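Local atomic coordinates of beta-Ala-His dipeptidase (Homo sapiens, PDB entry 3DLJ), a protein that hydrolyses Xaa-His dipeptides, above all carnosine and anserine, as a zinc-dependent, secreted dipeptidase of the M20 metallopeptidase family. Residues G67-V73 with P90-L96; W151-V155 with N168-I172; R234-S240 with T341-R346; H248-D253 with R379-N383. All coordinates share one frame; numbering follows the deposited sequence.

Contact 1: G67-V73 with P90-L96; sequences GARVASV and PVILAEL
Arg69 takes hold of Glu95 side-on, NE and NH2 both directed at the same carboxylate oxygen. Arg69 NE lies 2.7 Å from Glu95 OE1 and meets its anti lone pair, whereas Arg69 NH2, 3.0 Å from Glu95 OE1, comes in from above the carboxylate plane. OE1 lies in the guanidinium plane, yet the two flat groups stand almost perpendicular, at 86°. A bend in the arginine chain at chi3 (62°) turns NE and NH2 toward the glutamate, whose own chain is extended beyond CG. With an alanine in place of Glu95, the Arg69 guanidinium would probably lose its carboxylate mate and be freer to swing about its long chain. On this same face Val73 and Leu93 cross obliquely, CG2 of Val73 lying 3.8 Å from CD1 of Leu93, and Leu187 of helix 184-191 packs against Val73. The two strands are antiparallel neighbours in the mixed sheet of the M20 catalytic domain; 69-73 is an outermost strand, and 91-96 is bonded on its other side to strand 168-174. Paired backbone bonds link Arg69 with Glu95, Ala71 with Leu93 and Val73 with Val91. The reverse face carries Val70, Ser72, Ile92 and Ala94. Here the valine spreads its two methyls: Val70 CG1 reaches Ile92 CG2 at 4.0 Å, and Val70 CG2 reaches Ala94 CB at 4.2 Å. Leu63 and Ala60 of helix 46-65 lie against Val70 and Ser72. Where that helix ends in a Schellman motif at Gly67, Leu96 sends CD1 to within 3.6 Å of Gly67 C.

Contact 2: W151-V155 with N168-I172; sequences WINAV and NIKFI
Trp151 and Val155, one turn apart on a helix, face Ile169 and Phe171 of a strand that runs nearly opposite to it, the axes of segments 151-155 and 168-172 approaching to 11.6 Å at an angle of 152°. The side chains that meet across this spacing are all buried. Trp151 extends from the helix with CG anti to the backbone N (chi1 -177°), which carries the pyrrole side of the indole to the strand. Phe171 CE2 sits in the indole plane, off the NE1-CD1 edge, 3.6 Å from Trp151 NE1. The planes of the two rings are nearly perpendicular, at 87°, but the approach is oblique, and the centroids of the Trp151 five-membered ring and the Phe171 ring are 5.5 Å apart. Ile169 divides its branches between both helix residues. Ile169 CG2 comes to the indole edge, 3.8 Å from Trp151 NE1, while also lying over the rim of one face of the Phe171 ring. The other arm runs out to meet Val155 tip to tip, Ile169 CD1 being 3.6 Å from Val155 CG2. Val155 CG2 also stands at the edge of the phenylalanine ring, 4.4 Å from Phe171 CZ. Around this cluster Phe107 stacks on the indole, and Phe474 and Phe478 of helix 464-482 meet it edge-to-face. The arrangement is helix-on-sheet packing in the alpha/beta catalytic domain of the M20 peptidases: helix 141-160, whose early residue Asp143 bridges the two zinc ions, lies on a sheet in which strand 168-174 borders strand 104-110, bearer of the zinc ligand His110.

Contact 3: R234-S240 with T341-R346; sequences RDQDFHS and TVIPGR
Phe238 and Ile343 form the compact centre of this contact, a hydrogen-bonded antiparallel pair whose backbones exchange two short bonds: Phe238 N to Ile343 O at 2.8 Å and Ile343 N to Phe238 O at 2.7 Å. Phe238 CB lies 4.0 Å from Ile343 CB on the face the two side chains share, and the Ile343 carbonyl oxygen lies at the edge of the phenylalanine ring. Over one face of that ring sits the Arg234 guanidinium, held by bonds from NE and NH2 to the carbonyls of Gln236 and Asp237. Gly345 fits closely beneath Arg234 O and Gln236 O, where a CB would collide with both. Asp237 turns its carboxylate back beside its own backbone N (chi1 -65°), and Asp237 OD1 accepts from Gly345 N at 2.8 Å. The same oxygen is bonded to a water, which also takes the N-H of Arg346. Replacing Asp237 with an alanine would probably leave Gly345 N without its acceptor and take one of the partners from the water. The outer ends are slacker and more exposed. Ser240 N reaches Thr341 O only by a weak bond of 3.3 Å, and Asp235 OD2 is 4.3 Å from Arg346 NE, a distant charge pair; their salt bridges go to Lys232 and Glu230. The whole is a minimal two-stranded antiparallel ladder, joining the chain just after strand 216-232 to the chain just before strand 346-355, neighbouring strands of the M20 lid (dimerisation) domain.

Contact 4: H248-D253 with R379-N383; sequences HEPMAD and RNSSN
Asp253 and Arg379 supply the charged part of the contact. Arg379 NE points at Asp253 OD1 (2.7 Å, 165°) with the oxygen close to the guanidinium plane; NH1 adds a weak second bond, and the carboxylate is turned 79° from the guanidinium. Hydrogen bonds from uncharged donors occupy the other oxygen. Ser381 OG donates to Asp253 OD2 at 2.7 Å, and Asn383 ND2 reaches Asp253 OD2 at 2.6 Å from the opposite face of the carboxylate plane, so the buried aspartate is gripped at both oxygens. Asn383 ND2 also bonds to His248 O (3.0 Å), from well above the carbonyl plane, so the amide bridges the His248 carbonyl and the Asp253 carboxylate. Ser381 OG in turn accepts from Asn383 N, an ST turn that probably helps to position both donors. His248 ND1 and Ser382 OG share a further hydrogen bond of 3.2 Å. The imidazole adds a softer interaction: Ser381 CA packs over its centre as a CH-pi contact, 3.9 Å from the centroid of the His248 ring. Phe376 lies against Asp253, Ser381 and Asn383. Together these contacts fasten the first turn of helix 250-258 to the connection between helix 361-377 and strand 384-397, within the alpha/beta lid domain of the M20 fold.

The four contacts form two pairs in well-separated parts of the subunit. Contacts 1 and 2, centres 11 Å apart, come first and in series along the chain; they share the catalytic-domain sheet, where strands 91-96 and 168-174 are neighbours. Contacts 3 and 4, centres 12 Å apart, have alternating segments, so 234-240 and 248-253 precede both partners, 341-346 and 379-383; they touch where Pro250 packs on the Pro344 and Gly345 carbonyls. Between the pairs, centres lie 51 to 55 Å apart. This matches the two-domain M20 architecture: a zinc-binding catalytic domain with an inserted lid domain, which in this family typically carries the dimer interface of the homodimer.

Contact 1: G67-V73 with P90-L96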
loop_
_atom_site.group_PDB
_atom_site.type_symbol
_atom_site.label_atom_id
_atom_site.label_comp_id
_atom_site.label_asym_id
_atom_site.label_seq_id
_atom_site.Cartn_x
_atom_site.Cartn_y
_atom_site.Cartn_z
ATOM N N GLY A 67 -6.611 2.537 27.306
ATOM C CA GLY A 67 -7.785 3.268 27.744
ATOM C C GLY A 67 -8.933 3.353 26.763
ATOM O O GLY A 67 -9.946 3.961 27.068
ATOM N N ALA A 68 -8.778 2.744 25.589
ATOM C CA ALA A 68 -9.798 2.779 24.535
ATOM C C ALA A 68 -10.962 1.804 24.786
ATOM O O ALA A 68 -10.753 0.691 25.303
ATOM C CB ALA A 68 -9.155 2.493 23.173
ATOM N N ARG A 69 -12.182 2.241 24.453
ATOM C CA ARG A 69 -13.314 1.323 24.251
ATOM C C ARG A 69 -13.021 0.582 22.936
ATOM O O ARG A 69 -12.870 1.212 21.898
ATOM C CB ARG A 69 -14.662 2.073 24.187
ATOM C CG ARG A 69 -15.906 1.163 24.128
ATOM C CD ARG A 69 -17.241 1.911 23.882
ATOM N NE ARG A 69 -17.297 2.613 22.598
ATOM C CZ ARG A 69 -17.436 2.032 21.400
ATOM N NH1 ARG A 69 -17.528 0.702 21.284
ATOM N NH2 ARG A 69 -17.459 2.782 20.293
ATOM N N VAL A 70 -12.911 -0.748 22.997
ATOM C CA VAL A 70 -12.520 -1.554 21.827
ATOM C C VAL A 70 -13.618 -2.524 21.408
ATOM O O VAL A 70 -14.126 -3.282 22.233
ATOM C CB VAL A 70 -11.236 -2.390 22.096
ATOM C CG1 VAL A 70 -10.845 -3.212 20.841
ATOM C CG2 VAL A 70 -10.087 -1.496 22.551
ATOM N N ALA A 71 -13.984 -2.506 20.131
ATOM C CA ALA A 71 -14.840 -3.567 19.594
ATOM C C ALA A 71 -14.104 -4.322 18.485
ATOM O O ALA A 71 -13.609 -3.698 17.544
ATOM C CB ALA A 71 -16.162 -3.002 19.075
ATOM N N SER A 72 -14.018 -5.648 18.613
ATOM C CA SER A 72 -13.503 -6.490 17.543
ATOM C C SER A 72 -14.718 -7.092 16.852
ATOM O O SER A 72 -15.383 -7.981 17.400
ATOM C CB SER A 72 -12.584 -7.592 18.085
ATOM O OG SER A 72 -11.678 -7.078 19.060
ATOM N N VAL A 73 -15.007 -6.576 15.662
ATOM C CA VAL A 73 -16.210 -6.897 14.895
ATOM C C VAL A 73 -16.048 -8.199 14.103
ATOM O O VAL A 73 -15.147 -8.320 13.263
ATOM C CB VAL A 73 -16.522 -5.752 13.885
ATOM C CG1 VAL A 73 -17.760 -6.072 13.046
ATOM C CG2 VAL A 73 -16.657 -4.413 14.607
ATOM N N PRO A 90 -11.237 -10.191 12.633
ATOM C CA PRO A 90 -12.120 -9.118 13.073
ATOM C C PRO A 90 -11.556 -7.759 12.731
ATOM O O PRO A 90 -10.343 -7.616 12.518
ATOM C CB PRO A 90 -12.209 -9.311 14.601
ATOM C CG PRO A 90 -11.000 -10.084 14.972
ATOM C CD PRO A 90 -10.749 -10.993 13.771
ATOM N N VAL A 91 -12.437 -6.778 12.618
ATOM C CA VAL A 91 -11.994 -5.421 12.439
ATOM C C VAL A 91 -12.061 -4.769 13.826
ATOM O O VAL A 91 -13.063 -4.898 14.532
ATOM C CB VAL A 91 -12.829 -4.659 11.394
ATOM C CG1 VAL A 91 -12.545 -3.173 11.483
ATOM C CG2 VAL A 91 -12.505 -5.168 9.969
ATOM N N ILE A 92 -10.976 -4.112 14.226
ATOM C CA ILE A 92 -11.010 -3.343 15.446
ATOM C C ILE A 92 -11.643 -1.999 15.159
ATOM O O ILE A 92 -11.220 -1.290 14.243
ATOM C CB ILE A 92 -9.618 -3.164 16.065
ATOM C CG1 ILE A 92 -9.113 -4.517 16.565
ATOM C CG2 ILE A 92 -9.656 -2.094 17.197
ATOM C CD1 ILE A 92 -7.686 -4.497 16.998
ATOM N N LEU A 93 -12.683 -1.687 15.932
ATOM C CA LEU A 93 -13.286 -0.362 15.954
ATOM C C LEU A 93 -13.179 0.193 17.364
ATOM O O LEU A 93 -13.970 -0.188 18.237
ATOM C CB LEU A 93 -14.751 -0.422 15.521
ATOM C CG LEU A 93 -15.086 -0.753 14.060
ATOM C CD1 LEU A 93 -16.592 -0.678 13.887
ATOM C CD2 LEU A 93 -14.407 0.207 13.112
ATOM N N ALA A 94 -12.211 1.090 17.576
ATOM C CA ALA A 94 -11.859 1.574 18.923
ATOM C C ALA A 94 -11.984 3.090 19.077
ATOM O O ALA A 94 -11.688 3.834 18.142
ATOM C CB ALA A 94 -10.451 1.122 19.285
ATOM N N GLU A 95 -12.443 3.541 20.251
ATOM C CA GLU A 95 -12.510 4.973 20.571
ATOM C C GLU A 95 -11.769 5.304 21.873
ATOM O O GLU A 95 -11.972 4.660 22.897
ATOM C CB GLU A 95 -13.967 5.524 20.554
ATOM C CG GLU A 95 -14.769 5.499 21.864
ATOM C CD GLU A 95 -16.223 6.021 21.727
ATOM O OE1 GLU A 95 -17.185 5.267 22.007
ATOM O OE2 GLU A 95 -16.413 7.199 21.357
ATOM N N LEU A 96 -10.907 6.316 21.813
ATOM C CA LEU A 96 -10.208 6.821 22.982
ATOM C C LEU A 96 -10.655 8.257 23.277
ATOM O O LEU A 96 -10.140 9.214 22.690
ATOM C CB LEU A 96 -8.692 6.752 22.769
ATOM C CG LEU A 96 -7.764 7.211 23.901
ATOM C CD1 LEU A 96 -7.892 6.361 25.150
ATOM C CD2 LEU A 96 -6.344 7.182 23.392
#

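Contact 2: W151-V155 with N168-I172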
loop_
_atom_site.group_PDB
_atom_site.type_symbol
_atom_site.label_atom_id
_atom_site.label_comp_id
_atom_site.label_asym_id
_atom_site.label_seq_id
_atom_site.Cartn_x
_atom_site.Cartn_y
_atom_site.Cartn_z
ATOM N N TRP A 151 1.819 5.495 15.713
ATOM C CA TRP A 151 0.566 6.152 16.111
ATOM C C TRP A 151 0.135 5.736 17.499
ATOM O O TRP A 151 -0.151 6.595 18.345
ATOM C CB TRP A 151 -0.567 5.842 15.093
ATOM C CG TRP A 151 -1.880 6.536 15.379
ATOM C CD1 TRP A 151 -2.904 6.061 16.158
ATOM C CD2 TRP A 151 -2.323 7.824 14.887
ATOM N NE1 TRP A 151 -3.943 6.972 16.193
ATOM C CE2 TRP A 151 -3.625 8.049 15.411
ATOM C CE3 TRP A 151 -1.760 8.796 14.036
ATOM C CZ2 TRP A 151 -4.368 9.210 15.123
ATOM C CZ3 TRP A 151 -2.509 9.960 13.750
ATOM C CH2 TRP A 151 -3.791 10.147 14.293
ATOM N N ILE A 152 0.096 4.419 17.739
ATOM C CA ILE A 152 -0.269 3.880 19.058
ATOM C C ILE A 152 0.718 4.314 20.153
ATOM O O ILE A 152 0.309 4.649 21.276
ATOM C CB ILE A 152 -0.437 2.328 19.039
ATOM C CG1 ILE A 152 -1.763 1.940 18.363
ATOM C CG2 ILE A 152 -0.337 1.739 20.469
ATOM C CD1 ILE A 152 -1.878 0.449 17.960
ATOM N N ASN A 153 2.011 4.291 19.833
ATOM C CA ASN A 153 3.045 4.690 20.782
ATOM C C ASN A 153 2.938 6.179 21.139
ATOM O O ASN A 153 3.050 6.515 22.298
ATOM C CB ASN A 153 4.454 4.326 20.269
ATOM C CG ASN A 153 4.693 2.799 20.195
ATOM O OD1 ASN A 153 4.018 2.036 20.838
ATOM N ND2 ASN A 153 5.669 2.379 19.407
ATOM N N ALA A 154 2.715 7.059 20.149
ATOM C CA ALA A 154 2.395 8.474 20.411
ATOM C C ALA A 154 1.272 8.666 21.457
ATOM O O ALA A 154 1.423 9.446 22.411
ATOM C CB ALA A 154 2.063 9.230 19.101
ATOM N N VAL A 155 0.146 7.987 21.253
ATOM C CA VAL A 155 -0.972 8.017 22.204
ATOM C C VAL A 155 -0.535 7.549 23.586
ATOM O O VAL A 155 -0.896 8.152 24.591
ATOM C CB VAL A 155 -2.175 7.145 21.738
ATOM C CG1 VAL A 155 -3.208 7.038 22.855
ATOM C CG2 VAL A 155 -2.822 7.726 20.506
ATOM N N ASN A 168 -10.141 13.665 20.669
ATOM C CA ASN A 168 -10.597 12.288 20.779
ATOM C C ASN A 168 -9.956 11.499 19.630
ATOM O O ASN A 168 -9.668 12.047 18.562
ATOM C CB ASN A 168 -12.131 12.174 20.720
ATOM C CG ASN A 168 -12.847 12.981 21.810
ATOM O OD1 ASN A 168 -12.595 12.832 23.011
ATOM N ND2 ASN A 168 -13.776 13.822 21.381
ATOM N N ILE A 169 -9.697 10.219 19.851
ATOM C CA ILE A 169 -9.072 9.401 18.828
ATOM C C ILE A 169 -9.858 8.133 18.617
ATOM O O ILE A 169 -10.181 7.403 19.559
ATOM C CB ILE A 169 -7.594 9.072 19.167
ATOM C CG1 ILE A 169 -6.780 10.378 19.228
ATOM C CG2 ILE A 169 -6.997 8.096 18.130
ATOM C CD1 ILE A 169 -5.302 10.178 19.544
ATOM N N LYS A 170 -10.179 7.904 17.354
ATOM C CA LYS A 170 -10.779 6.676 16.923
ATOM C C LYS A 170 -9.774 5.855 16.101
ATOM O O LYS A 170 -8.889 6.402 15.419
ATOM C CB LYS A 170 -12.093 6.954 16.175
ATOM C CG LYS A 170 -13.231 7.390 17.109
ATOM C CD LYS A 170 -14.608 7.438 16.448
ATOM C CE LYS A 170 -15.698 7.395 17.519
ATOM N NZ LYS A 170 -17.055 7.919 17.106
ATOM N N PHE A 171 -9.888 4.532 16.211
ATOM C CA PHE A 171 -9.043 3.624 15.431
ATOM C C PHE A 171 -9.940 2.675 14.673
ATOM O O PHE A 171 -10.867 2.090 15.256
ATOM C CB PHE A 171 -8.108 2.793 16.331
ATOM C CG PHE A 171 -7.406 3.579 17.432
ATOM C CD1 PHE A 171 -8.093 3.980 18.582
ATOM C CD2 PHE A 171 -6.043 3.840 17.347
ATOM C CE1 PHE A 171 -7.451 4.654 19.606
ATOM C CE2 PHE A 171 -5.385 4.516 18.368
ATOM C CZ PHE A 171 -6.084 4.935 19.500
ATOM N N ILE A 172 -9.692 2.540 13.375
ATOM C CA ILE A 172 -10.238 1.416 12.586
ATOM C C ILE A 172 -9.081 0.584 11.988
ATOM O O ILE A 172 -8.390 1.039 11.074
ATOM C CB ILE A 172 -11.264 1.870 11.498
ATOM C CG1 ILE A 172 -11.774 0.673 10.691
ATOM C CG2 ILE A 172 -10.692 2.974 10.567
ATOM C CD1 ILE A 172 -12.819 1.041 9.663
#

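Contact 3: R234-S240 with T341-R346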
loop_
_atom_site.group_PDB
_atom_site.type_symbol
_atom_site.label_atom_id
_atom_site.label_comp_id
_atom_site.label_asym_id
_atom_site.label_seq_id
_atom_site.Cartn_x
_atom_site.Cartn_y
_atom_site.Cartn_z
ATOM N N ARG A 234 -4.934 -27.749 -23.144
ATOM C CA ARG A 234 -5.656 -28.679 -22.307
ATOM C C ARG A 234 -5.037 -28.421 -20.965
ATOM O O ARG A 234 -4.101 -27.633 -20.868
ATOM C CB ARG A 234 -5.414 -30.117 -22.739
ATOM C CG ARG A 234 -3.937 -30.472 -22.806
ATOM C CD ARG A 234 -3.713 -31.946 -23.101
ATOM N NE ARG A 234 -2.413 -32.338 -22.569
ATOM C CZ ARG A 234 -1.763 -33.449 -22.888
ATOM N NH1 ARG A 234 -2.290 -34.297 -23.763
ATOM N NH2 ARG A 234 -0.576 -33.699 -22.340
ATOM N N ASP A 235 -5.560 -29.069 -19.940
ATOM C CA ASP A 235 -5.099 -28.878 -18.580
ATOM C C ASP A 235 -3.748 -29.548 -18.340
ATOM O O ASP A 235 -2.934 -29.019 -17.608
ATOM C CB ASP A 235 -6.132 -29.448 -17.585
ATOM C CG ASP A 235 -7.250 -28.459 -17.250
ATOM O OD1 ASP A 235 -8.283 -28.932 -16.744
ATOM O OD2 ASP A 235 -7.103 -27.232 -17.472
ATOM N N GLN A 236 -3.525 -30.709 -18.947
ATOM C CA GLN A 236 -2.277 -31.449 -18.744
ATOM C C GLN A 236 -1.127 -30.828 -19.579
ATOM O O GLN A 236 -1.323 -30.424 -20.731
ATOM C CB GLN A 236 -2.492 -32.932 -19.077
ATOM C CG GLN A 236 -1.434 -33.903 -18.572
ATOM C CD GLN A 236 -1.677 -35.321 -19.040
ATOM O OE1 GLN A 236 -1.980 -35.567 -20.221
ATOM N NE2 GLN A 236 -1.540 -36.279 -18.118
ATOM N N ASP A 237 0.060 -30.738 -18.974
ATOM C CA ASP A 237 1.254 -30.268 -19.661
ATOM C C ASP A 237 1.753 -31.353 -20.594
ATOM O O ASP A 237 1.308 -32.507 -20.500
ATOM C CB ASP A 237 2.384 -29.964 -18.665
ATOM C CG ASP A 237 2.084 -28.829 -17.747
ATOM O OD1 ASP A 237 1.163 -28.032 -17.991
ATOM O OD2 ASP A 237 2.804 -28.715 -16.752
ATOM N N PHE A 238 2.685 -30.989 -21.476
ATOM C CA PHE A 238 3.302 -31.940 -22.399
ATOM C C PHE A 238 4.808 -32.019 -22.160
ATOM O O PHE A 238 5.446 -31.033 -21.755
ATOM C CB PHE A 238 3.087 -31.534 -23.878
ATOM C CG PHE A 238 1.640 -31.274 -24.265
ATOM C CD1 PHE A 238 1.014 -30.064 -23.946
ATOM C CD2 PHE A 238 0.929 -32.209 -25.001
ATOM C CE1 PHE A 238 -0.309 -29.805 -24.332
ATOM C CE2 PHE A 238 -0.374 -31.959 -25.398
ATOM C CZ PHE A 238 -1.000 -30.756 -25.045
ATOM N N HIS A 239 5.370 -33.191 -22.451
ATOM C CA HIS A 239 6.817 -33.373 -22.521
ATOM C C HIS A 239 7.270 -32.578 -23.752
ATOM O O HIS A 239 6.736 -32.761 -24.830
ATOM C CB HIS A 239 7.135 -34.854 -22.704
ATOM C CG HIS A 239 8.598 -35.174 -22.719
ATOM N ND1 HIS A 239 9.490 -34.561 -23.570
ATOM C CD2 HIS A 239 9.317 -36.080 -22.016
ATOM C CE1 HIS A 239 10.700 -35.046 -23.366
ATOM N NE2 HIS A 239 10.621 -35.975 -22.436
ATOM N N SER A 240 8.254 -31.703 -23.596
ATOM C CA SER A 240 8.555 -30.735 -24.661
ATOM C C SER A 240 9.292 -31.347 -25.836
ATOM O O SER A 240 9.413 -30.725 -26.883
ATOM C CB SER A 240 9.274 -29.504 -24.120
ATOM O OG SER A 240 10.657 -29.734 -24.030
ATOM N N THR A 341 11.887 -29.750 -18.765
ATOM C CA THR A 341 11.501 -29.811 -20.169
ATOM C C THR A 341 9.981 -30.095 -20.361
ATOM O O THR A 341 9.527 -31.255 -20.550
ATOM C CB THR A 341 12.374 -30.827 -20.965
ATOM O OG1 THR A 341 12.576 -32.007 -20.189
ATOM C CG2 THR A 341 13.734 -30.239 -21.283
ATOM N N VAL A 342 9.216 -29.005 -20.311
ATOM C CA VAL A 342 7.765 -29.060 -20.229
ATOM C C VAL A 342 7.150 -27.996 -21.147
ATOM O O VAL A 342 7.646 -26.880 -21.232
ATOM C CB VAL A 342 7.272 -28.887 -18.727
ATOM C CG1 VAL A 342 7.517 -27.463 -18.197
ATOM C CG2 VAL A 342 5.799 -29.297 -18.566
ATOM N N ILE A 343 6.103 -28.369 -21.862
ATOM C CA ILE A 343 5.206 -27.410 -22.505
ATOM C C ILE A 343 3.968 -27.282 -21.589
ATOM O O ILE A 343 3.156 -28.188 -21.546
ATOM C CB ILE A 343 4.735 -27.927 -23.887
ATOM C CG1 ILE A 343 5.905 -28.036 -24.872
ATOM C CG2 ILE A 343 3.599 -27.070 -24.452
ATOM C CD1 ILE A 343 5.600 -28.989 -26.020
ATOM N N PRO A 344 3.855 -26.173 -20.830
ATOM C CA PRO A 344 2.671 -25.889 -19.990
ATOM C C PRO A 344 1.372 -25.946 -20.797
ATOM O O PRO A 344 1.330 -25.416 -21.896
ATOM C CB PRO A 344 2.927 -24.455 -19.503
ATOM C CG PRO A 344 4.415 -24.311 -19.542
ATOM C CD PRO A 344 4.886 -25.116 -20.706
ATOM N N GLY A 345 0.339 -26.595 -20.265
ATOM C CA GLY A 345 -0.937 -26.700 -20.962
ATOM C C GLY A 345 -1.824 -25.473 -20.764
ATOM O O GLY A 345 -2.594 -25.102 -21.637
ATOM N N ARG A 346 -1.704 -24.820 -19.617
ATOM C CA ARG A 346 -2.563 -23.698 -19.286
ATOM C C ARG A 346 -1.760 -22.707 -18.478
ATOM O O ARG A 346 -1.234 -23.034 -17.403
ATOM C CB ARG A 346 -3.753 -24.192 -18.436
ATOM C CG ARG A 346 -4.991 -23.331 -18.521
ATOM C CD ARG A 346 -6.096 -23.912 -17.611
ATOM N NE ARG A 346 -6.063 -23.245 -16.316
ATOM C CZ ARG A 346 -7.133 -22.752 -15.704
ATOM N NH1 ARG A 346 -7.000 -22.129 -14.525
ATOM N NH2 ARG A 346 -8.336 -22.891 -16.272
HETATM O O HOH W 1 0.092 -25.682 -17.107
#

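Contact 4: H248-D253 with R379-N383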
loop_
_atom_site.group_PDB
_atom_site.type_symbol
_atom_site.label_atom_id
_atom_site.label_comp_id
_atom_site.label_asym_id
_atom_site.label_seq_id
_atom_site.Cartn_x
_atom_site.Cartn_y
_atom_site.Cartn_z
ATOM N N HIS A 248 0.349 -25.577 -31.032
ATOM C CA HIS A 248 0.245 -24.170 -30.710
ATOM C C HIS A 248 0.439 -24.122 -29.205
ATOM O O HIS A 248 -0.459 -24.493 -28.433
ATOM C CB HIS A 248 -1.145 -23.629 -31.014
ATOM C CG HIS A 248 -1.457 -23.517 -32.474
ATOM N ND1 HIS A 248 -2.351 -24.359 -33.107
ATOM C CD2 HIS A 248 -1.046 -22.629 -33.410
ATOM C CE1 HIS A 248 -2.446 -24.017 -34.381
ATOM N NE2 HIS A 248 -1.668 -22.968 -34.590
ATOM N N GLU A 249 1.621 -23.704 -28.777
ATOM C CA GLU A 249 1.962 -23.758 -27.362
ATOM C C GLU A 249 1.412 -22.551 -26.601
ATOM O O GLU A 249 1.698 -21.406 -26.973
ATOM C CB GLU A 249 3.472 -23.875 -27.191
ATOM C CG GLU A 249 4.060 -25.090 -27.870
ATOM C CD GLU A 249 5.531 -25.310 -27.513
ATOM O OE1 GLU A 249 6.157 -26.213 -28.103
ATOM O OE2 GLU A 249 6.066 -24.590 -26.629
ATOM N N PRO A 250 0.605 -22.806 -25.546
ATOM C CA PRO A 250 0.094 -21.739 -24.685
ATOM C C PRO A 250 1.153 -20.683 -24.322
ATOM O O PRO A 250 0.851 -19.495 -24.407
ATOM C CB PRO A 250 -0.396 -22.514 -23.437
ATOM C CG PRO A 250 -0.913 -23.783 -24.042
ATOM C CD PRO A 250 0.121 -24.128 -25.090
ATOM N N MET A 251 2.368 -21.109 -23.937
ATOM C CA MET A 251 3.454 -20.150 -23.611
ATOM C C MET A 251 3.851 -19.253 -24.790
ATOM O O MET A 251 4.143 -18.067 -24.596
ATOM C CB MET A 251 4.693 -20.847 -23.079
ATOM C CG MET A 251 4.643 -21.182 -21.616
ATOM S SD MET A 251 4.558 -19.767 -20.500
ATOM C CE MET A 251 6.263 -19.170 -20.474
ATOM N N ALA A 252 3.876 -19.808 -26.001
ATOM C CA ALA A 252 4.227 -19.018 -27.177
ATOM C C ALA A 252 3.166 -17.916 -27.437
ATOM O O ALA A 252 3.526 -16.792 -27.724
ATOM C CB ALA A 252 4.416 -19.932 -28.417
ATOM N N ASP A 253 1.877 -18.264 -27.327
ATOM C CA ASP A 253 0.761 -17.327 -27.427
ATOM C C ASP A 253 0.817 -16.248 -26.315
ATOM O O ASP A 253 0.720 -15.060 -26.590
ATOM C CB ASP A 253 -0.587 -18.081 -27.369
ATOM C CG ASP A 253 -0.888 -18.916 -28.625
ATOM O OD1 ASP A 253 -0.283 -18.659 -29.690
ATOM O OD2 ASP A 253 -1.755 -19.844 -28.542
ATOM N N ARG A 379 -2.817 -14.748 -34.667
ATOM C CA ARG A 379 -1.965 -15.907 -34.511
ATOM C C ARG A 379 -2.544 -17.187 -35.123
ATOM O O ARG A 379 -1.808 -18.138 -35.347
ATOM C CB ARG A 379 -1.636 -16.089 -33.035
ATOM C CG ARG A 379 -0.566 -15.114 -32.614
ATOM C CD ARG A 379 -0.083 -15.330 -31.221
ATOM N NE ARG A 379 0.699 -16.546 -31.021
ATOM C CZ ARG A 379 1.990 -16.673 -31.299
ATOM N NH1 ARG A 379 2.616 -17.820 -31.041
ATOM N NH2 ARG A 379 2.660 -15.665 -31.839
ATOM N N ASN A 380 -3.842 -17.183 -35.431
ATOM C CA ASN A 380 -4.559 -18.368 -35.901
ATOM C C ASN A 380 -4.220 -19.591 -35.023
ATOM O O ASN A 380 -3.719 -20.615 -35.510
ATOM C CB ASN A 380 -4.292 -18.650 -37.403
ATOM C CG ASN A 380 -4.730 -17.509 -38.320
ATOM O OD1 ASN A 380 -5.700 -16.802 -38.042
ATOM N ND2 ASN A 380 -4.020 -17.341 -39.440
ATOM N N SER A 381 -4.482 -19.461 -33.726
ATOM C CA SER A 381 -4.111 -20.482 -32.753
ATOM C C SER A 381 -5.338 -21.315 -32.402
ATOM O O SER A 381 -6.446 -20.823 -32.493
ATOM C CB SER A 381 -3.537 -19.825 -31.506
ATOM O OG SER A 381 -3.387 -20.747 -30.439
ATOM N N SER A 382 -5.124 -22.565 -31.991
ATOM C CA SER A 382 -6.195 -23.459 -31.580
ATOM C C SER A 382 -6.532 -23.251 -30.114
ATOM O O SER A 382 -7.523 -23.779 -29.615
ATOM C CB SER A 382 -5.771 -24.913 -31.808
ATOM O OG SER A 382 -4.622 -25.265 -31.028
ATOM N N ASN A 383 -5.684 -22.495 -29.411
ATOM C CA ASN A 383 -5.887 -22.226 -27.983
ATOM C C ASN A 383 -7.053 -21.291 -27.718
ATOM O O ASN A 383 -7.500 -20.555 -28.585
ATOM C CB ASN A 383 -4.586 -21.684 -27.356
ATOM C CG ASN A 383 -3.478 -22.700 -27.379
ATOM O OD1 ASN A 383 -3.736 -23.900 -27.268
ATOM N ND2 ASN A 383 -2.238 -22.240 -27.526
#